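Local coordinates for structural protein VP1 (Trichodysplasia spinulosa-associated polyomavirus, PDB 4U62), which forms the pentameric building block of the polyomavirus capsid and, as in related viruses, probably carries the surface that binds sialylated receptors, at residues Asp20-Ile25 and Asn270-Lys275; Ala71-Pro76 and Asp240-Ser245. All blocks are in the same frame, centred on the assembly; numbering follows the deposited sequence.

Interaction 1. Residues Asp20-Ile25 and Asn270-Lys275; sequences DSITTI and NILLRK
On one face of the strand pair that D20-I25 forms with N270-K275, I22 and T24 lie against L272 and R274. The I22 side chain slants across that of R274, its CD1 3.4 Å from R274 CB; CG1 is anti to the carbonyl carbon (chi1 -57°), and the further turn about CB-CG1 (chi2 -69°) brings CD1 against the CB of the arginine, whose guanidinium runs on to a salt bridge with E91. T24 turns its methyl to the leucine, CG2 3.8 Å from L272 CD1. On the other face T23 and L273 lie side by side and point the same way, while I25 slants over the leucine with CG1 3.8 Å from L273 CD1. K275 stretches its extended chain past S21, bringing CE to 3.2 Å from D20 O.

Between the two layers of side chains the strands run antiparallel. T23 and L273 exchange two backbone bonds, as do I25 and I271, the bond from I271 N to I25 O measuring 2.8 Å. A further bond, from K275 N to S21 O at 2.9 Å, extends the ladder past the last bridged pair. The contact therefore draws its polar cohesion from the main chain, while side chains add apolar packing on both faces of the sheet.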
loop_
_atom_site.group_PDB
_atom_site.type_symbol
_atom_site.label_atom_id
_atom_site.label_comp_id
_atom_site.label_asym_id
_atom_site.label_seq_id
_atom_site.Cartn_x
_atom_site.Cartn_y
_atom_site.Cartn_z
ATOM N N ASP A 20 -40.714 2.527 -16.290
ATOM C CA ASP A 20 -40.903 1.989 -14.954
ATOM C C ASP A 20 -40.156 0.679 -14.725
ATOM O O ASP A 20 -40.425 0.014 -13.737
ATOM C CB ASP A 20 -42.406 1.789 -14.642
ATOM C CG ASP A 20 -43.236 3.044 -14.881
ATOM O OD1 ASP A 20 -42.808 4.138 -14.446
ATOM O OD2 ASP A 20 -44.322 2.931 -15.482
ATOM N N SER A 21 -39.202 0.319 -15.588
ATOM C CA SER A 21 -38.464 -0.949 -15.422
ATOM C C SER A 21 -37.246 -0.858 -14.497
ATOM O O SER A 21 -36.660 -1.881 -14.141
ATOM C CB SER A 21 -38.077 -1.544 -16.783
ATOM O OG SER A 21 -37.323 -0.607 -17.537
ATOM N N ILE A 22 -36.875 0.363 -14.104
ATOM C CA ILE A 22 -35.747 0.627 -13.235
ATOM C C ILE A 22 -36.247 1.402 -12.031
ATOM O O ILE A 22 -37.145 2.229 -12.167
ATOM C CB ILE A 22 -34.703 1.511 -13.953
ATOM C CG1 ILE A 22 -34.246 0.835 -15.241
ATOM C CG2 ILE A 22 -33.532 1.830 -13.037
ATOM C CD1 ILE A 22 -33.416 -0.395 -15.012
ATOM N N THR A 23 -35.657 1.149 -10.869
ATOM C CA THR A 23 -35.904 1.967 -9.682
ATOM C C THR A 23 -34.603 2.159 -8.908
ATOM O O THR A 23 -33.641 1.396 -9.085
ATOM C CB THR A 23 -37.023 1.377 -8.799
ATOM O OG1 THR A 23 -37.578 2.417 -7.977
ATOM C CG2 THR A 23 -36.544 0.247 -7.912
ATOM N N THR A 24 -34.560 3.187 -8.064
ATOM C CA THR A 24 -33.421 3.386 -7.184
ATOM C C THR A 24 -33.856 3.456 -5.725
ATOM O O THR A 24 -34.959 3.933 -5.404
ATOM C CB THR A 24 -32.627 4.651 -7.511
ATOM O OG1 THR A 24 -33.459 5.795 -7.282
ATOM C CG2 THR A 24 -32.162 4.641 -8.933
ATOM N N ILE A 25 -33.006 2.949 -4.850
ATOM C CA ILE A 25 -33.243 2.981 -3.411
ATOM C C ILE A 25 -32.057 3.688 -2.785
ATOM O O ILE A 25 -30.922 3.316 -3.036
ATOM C CB ILE A 25 -33.379 1.558 -2.825
ATOM C CG1 ILE A 25 -34.671 0.895 -3.356
ATOM C CG2 ILE A 25 -33.355 1.567 -1.298
ATOM C CD1 ILE A 25 -35.967 1.434 -2.794
ATOM N N ASN A 270 -26.782 3.882 -2.368
ATOM C CA ASN A 270 -27.662 4.201 -3.483
ATOM C C ASN A 270 -27.629 2.974 -4.387
ATOM O O ASN A 270 -26.585 2.670 -5.006
ATOM C CB ASN A 270 -27.179 5.434 -4.223
ATOM C CG ASN A 270 -28.086 5.824 -5.382
ATOM O OD1 ASN A 270 -28.871 5.029 -5.880
ATOM N ND2 ASN A 270 -27.973 7.052 -5.813
ATOM N N ILE A 271 -28.750 2.250 -4.442
ATOM C CA ILE A 271 -28.831 0.976 -5.143
ATOM C C ILE A 271 -29.739 1.104 -6.351
ATOM O O ILE A 271 -30.856 1.584 -6.243
ATOM C CB ILE A 271 -29.323 -0.133 -4.188
ATOM C CG1 ILE A 271 -28.331 -0.275 -3.037
ATOM C CG2 ILE A 271 -29.486 -1.458 -4.930
ATOM C CD1 ILE A 271 -28.903 -0.985 -1.848
ATOM N N LEU A 272 -29.257 0.661 -7.515
ATOM C CA LEU A 272 -30.025 0.668 -8.739
ATOM C C LEU A 272 -30.567 -0.746 -8.960
ATOM O O LEU A 272 -29.809 -1.699 -8.874
ATOM C CB LEU A 272 -29.105 1.027 -9.917
ATOM C CG LEU A 272 -29.720 1.009 -11.313
ATOM C CD1 LEU A 272 -30.815 2.041 -11.417
ATOM C CD2 LEU A 272 -28.638 1.271 -12.354
ATOM N N LEU A 273 -31.867 -0.857 -9.200
ATOM C CA LEU A 273 -32.525 -2.122 -9.480
ATOM C C LEU A 273 -33.293 -2.093 -10.780
ATOM O O LEU A 273 -33.773 -1.044 -11.221
ATOM C CB LEU A 273 -33.468 -2.490 -8.338
ATOM C CG LEU A 273 -32.831 -2.499 -6.951
ATOM C CD1 LEU A 273 -33.186 -1.225 -6.184
ATOM C CD2 LEU A 273 -33.233 -3.727 -6.168
ATOM N N ARG A 274 -33.439 -3.263 -11.392
ATOM C CA ARG A 274 -34.178 -3.422 -12.632
ATOM C C ARG A 274 -35.104 -4.615 -12.546
ATOM O O ARG A 274 -34.877 -5.518 -11.738
ATOM C CB ARG A 274 -33.215 -3.599 -13.806
ATOM C CG ARG A 274 -32.475 -4.930 -13.783
ATOM C CD ARG A 274 -31.416 -4.986 -14.876
ATOM N NE ARG A 274 -30.608 -6.189 -14.740
ATOM C CZ ARG A 274 -29.448 -6.402 -15.375
ATOM N NH1 ARG A 274 -28.974 -5.497 -16.223
ATOM N NH2 ARG A 274 -28.797 -7.529 -15.190
ATOM N N LYS A 275 -36.149 -4.607 -13.360
ATOM C CA LYS A 275 -37.094 -5.711 -13.343
ATOM C C LYS A 275 -36.551 -6.861 -14.163
ATOM O O LYS A 275 -36.143 -6.666 -15.317
ATOM C CB LYS A 275 -38.422 -5.298 -13.900
ATOM C CG LYS A 275 -39.147 -4.284 -13.025
ATOM C CD LYS A 275 -40.490 -3.953 -13.612
ATOM C CE LYS A 275 -41.256 -2.925 -12.780
ATOM N NZ LYS A 275 -42.547 -2.566 -13.418
#

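Interaction 2. Residues Ala71-Pro76 and Asp240-Ser245; sequences ARINLP and DGLYVS
A71-P76 and D240-S245 form an antiparallel beta ladder in the jelly-roll framework of the VP1 coat protein, joining the end of strand 69-74 to the start of strand 241-254.

Backbone hydrogen bonds set the register. A71 pairs with V244 and I73 with L242 through two bonds each, the shortest running from I73 N to L242 O at 2.8 Å with a nearly straight N-H...O angle of 175°. Beyond the strand proper, L75 N still reaches D240 O at 3.0 Å, so the pairing carries on into the loop. CA-H...O contacts fill the steps between, such as that from R72 CA to L242 O.

Apolar packing occupies the face bearing I73, L242 and V244. I73 CD1 lies 3.5 Å from V244 CG2 and 4.0 Å from L242 CD2, one methyl touching both neighbours on the facing strand. L75 slants in from the loop and sets CD2 4.0 Å from L242 CB. Residues of strands 12-29 and 260-279, among them I25 and I271, pack against this same face.

Across the sheet, aliphatic and aromatic groups meet on the face of R72 and Y243. The arginine leaves its strand with CG anti to the backbone N (chi1 -179°) and stays extended to NE, which lays CB and CG over one face of the tyrosine ring and brings CD beside its hydroxyl. CG makes a CH-pi contact, 4.0 Å from the centroid of the Y243 ring and 27° off its normal. Farther out the guanidinium stands almost perpendicular to that ring, with the phenol oxygen near its plane at one edge. One face of the guanidinium rests on the glycine of the facing strand, R72 NH2 lying 3.5 Å from G241 CA.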
loop_
_atom_site.group_PDB
_atom_site.type_symbol
_atom_site.label_atom_id
_atom_site.label_comp_id
_atom_site.label_asym_id
_atom_site.label_seq_id
_atom_site.Cartn_x
_atom_site.Cartn_y
_atom_site.Cartn_z
ATOM N N ALA A 71 -30.965 -3.510 7.397
ATOM C CA ALA A 71 -32.357 -3.129 7.090
ATOM C C ALA A 71 -32.922 -3.966 5.949
ATOM O O ALA A 71 -32.189 -4.384 5.056
ATOM C CB ALA A 71 -32.439 -1.664 6.719
ATOM N N ARG A 72 -34.224 -4.211 6.001
ATOM C CA ARG A 72 -35.002 -4.743 4.886
ATOM C C ARG A 72 -35.783 -3.573 4.342
ATOM O O ARG A 72 -36.580 -2.927 5.085
ATOM C CB ARG A 72 -35.977 -5.842 5.344
ATOM C CG ARG A 72 -36.804 -6.438 4.211
ATOM C CD ARG A 72 -37.944 -7.308 4.721
ATOM N NE ARG A 72 -38.676 -7.933 3.614
ATOM C CZ ARG A 72 -39.598 -7.340 2.860
ATOM N NH1 ARG A 72 -39.944 -6.070 3.051
ATOM N NH2 ARG A 72 -40.187 -8.045 1.888
ATOM N N ILE A 73 -35.575 -3.280 3.069
ATOM C CA ILE A 73 -36.260 -2.185 2.386
ATOM C C ILE A 73 -37.369 -2.762 1.537
ATOM O O ILE A 73 -37.161 -3.691 0.770
ATOM C CB ILE A 73 -35.311 -1.387 1.487
ATOM C CG1 ILE A 73 -34.133 -0.819 2.297
ATOM C CG2 ILE A 73 -36.061 -0.250 0.807
ATOM C CD1 ILE A 73 -32.802 -1.248 1.762
ATOM N N ASN A 74 -38.562 -2.217 1.692
ATOM C CA ASN A 74 -39.707 -2.601 0.889
ATOM C C ASN A 74 -39.618 -1.943 -0.467
ATOM O O ASN A 74 -39.574 -0.719 -0.565
ATOM C CB ASN A 74 -40.995 -2.106 1.564
ATOM C CG ASN A 74 -41.235 -2.723 2.939
ATOM O OD1 ASN A 74 -41.282 -3.935 3.093
ATOM N ND2 ASN A 74 -41.446 -1.866 3.947
ATOM N N LEU A 75 -39.572 -2.734 -1.528
ATOM C CA LEU A 75 -39.475 -2.187 -2.874
ATOM C C LEU A 75 -40.837 -1.906 -3.481
ATOM O O LEU A 75 -41.869 -2.313 -2.936
ATOM C CB LEU A 75 -38.696 -3.174 -3.755
ATOM C CG LEU A 75 -37.278 -3.441 -3.265
ATOM C CD1 LEU A 75 -36.706 -4.628 -4.031
ATOM C CD2 LEU A 75 -36.396 -2.211 -3.416
ATOM N N PRO A 76 -40.874 -1.173 -4.614
ATOM C CA PRO A 76 -42.176 -0.956 -5.224
ATOM C C PRO A 76 -42.864 -2.262 -5.562
ATOM O O PRO A 76 -42.213 -3.212 -5.992
ATOM C CB PRO A 76 -41.858 -0.184 -6.512
ATOM C CG PRO A 76 -40.559 0.460 -6.265
ATOM C CD PRO A 76 -39.805 -0.463 -5.331
ATOM N N ASP A 240 -40.163 -8.937 -2.854
ATOM C CA ASP A 240 -39.868 -7.512 -3.035
ATOM C C ASP A 240 -39.129 -6.896 -1.846
ATOM O O ASP A 240 -39.332 -5.710 -1.536
ATOM C CB ASP A 240 -41.130 -6.696 -3.324
ATOM C CG ASP A 240 -41.875 -7.142 -4.568
ATOM O OD1 ASP A 240 -41.269 -7.772 -5.449
ATOM O OD2 ASP A 240 -43.101 -6.850 -4.675
ATOM N N GLY A 241 -38.286 -7.676 -1.194
ATOM C CA GLY A 241 -37.438 -7.165 -0.108
ATOM C C GLY A 241 -35.988 -7.062 -0.511
ATOM O O GLY A 241 -35.438 -8.007 -1.042
ATOM N N LEU A 242 -35.394 -5.917 -0.222
ATOM C CA LEU A 242 -33.963 -5.677 -0.455
ATOM C C LEU A 242 -33.259 -5.591 0.894
ATOM O O LEU A 242 -33.685 -4.825 1.765
ATOM C CB LEU A 242 -33.799 -4.386 -1.227
ATOM C CG LEU A 242 -32.378 -3.857 -1.442
ATOM C CD1 LEU A 242 -31.581 -4.789 -2.314
ATOM C CD2 LEU A 242 -32.425 -2.455 -2.047
ATOM N N TYR A 243 -32.203 -6.375 1.078
ATOM C CA TYR A 243 -31.483 -6.429 2.342
ATOM C C TYR A 243 -30.142 -5.769 2.245
ATOM O O TYR A 243 -29.329 -6.091 1.351
ATOM C CB TYR A 243 -31.286 -7.859 2.798
ATOM C CG TYR A 243 -32.512 -8.420 3.441
ATOM C CD1 TYR A 243 -33.527 -8.923 2.679
ATOM C CD2 TYR A 243 -32.643 -8.414 4.822
ATOM C CE1 TYR A 243 -34.691 -9.441 3.289
ATOM C CE2 TYR A 243 -33.768 -8.924 5.427
ATOM C CZ TYR A 243 -34.773 -9.434 4.653
ATOM O OH TYR A 243 -35.892 -9.932 5.270
ATOM N N VAL A 244 -29.908 -4.820 3.147
ATOM C CA VAL A 244 -28.648 -4.104 3.196
ATOM C C VAL A 244 -28.066 -4.248 4.585
ATOM O O VAL A 244 -28.781 -4.093 5.571
ATOM C CB VAL A 244 -28.840 -2.622 2.845
ATOM C CG1 VAL A 244 -27.540 -1.872 2.880
ATOM C CG2 VAL A 244 -29.499 -2.484 1.466
ATOM N N SER A 245 -26.768 -4.554 4.664
ATOM C CA SER A 245 -26.111 -4.802 5.959
ATOM C C SER A 245 -24.725 -4.205 5.953
ATOM O O SER A 245 -24.101 -4.095 4.883
ATOM C CB SER A 245 -25.989 -6.292 6.196
ATOM O OG SER A 245 -27.243 -6.935 6.038
#

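How the interactions relate
The centres of interactions 1 and 2 lie about 12 Å apart, on the same side of the chain's centre. Along the chain the order is 20-25, 71-76, 240-245, 270-275, so the outer pair of segments brackets the inner one. Strands 12-29 and 69-74 are consecutive, as are 241-254 and 260-279, and the last two are also neighbours in the same antiparallel sheet. Side chains join the two ladders directly: I25 CG1 is 3.6 Å from L75 CD2, and I271 CD1 is 3.7 Å from V244 CG2. Apolar side chains of the two ladders thus pack against each other, tying N-terminal strands to C-terminal ones within the beta framework of a single capsid subunit.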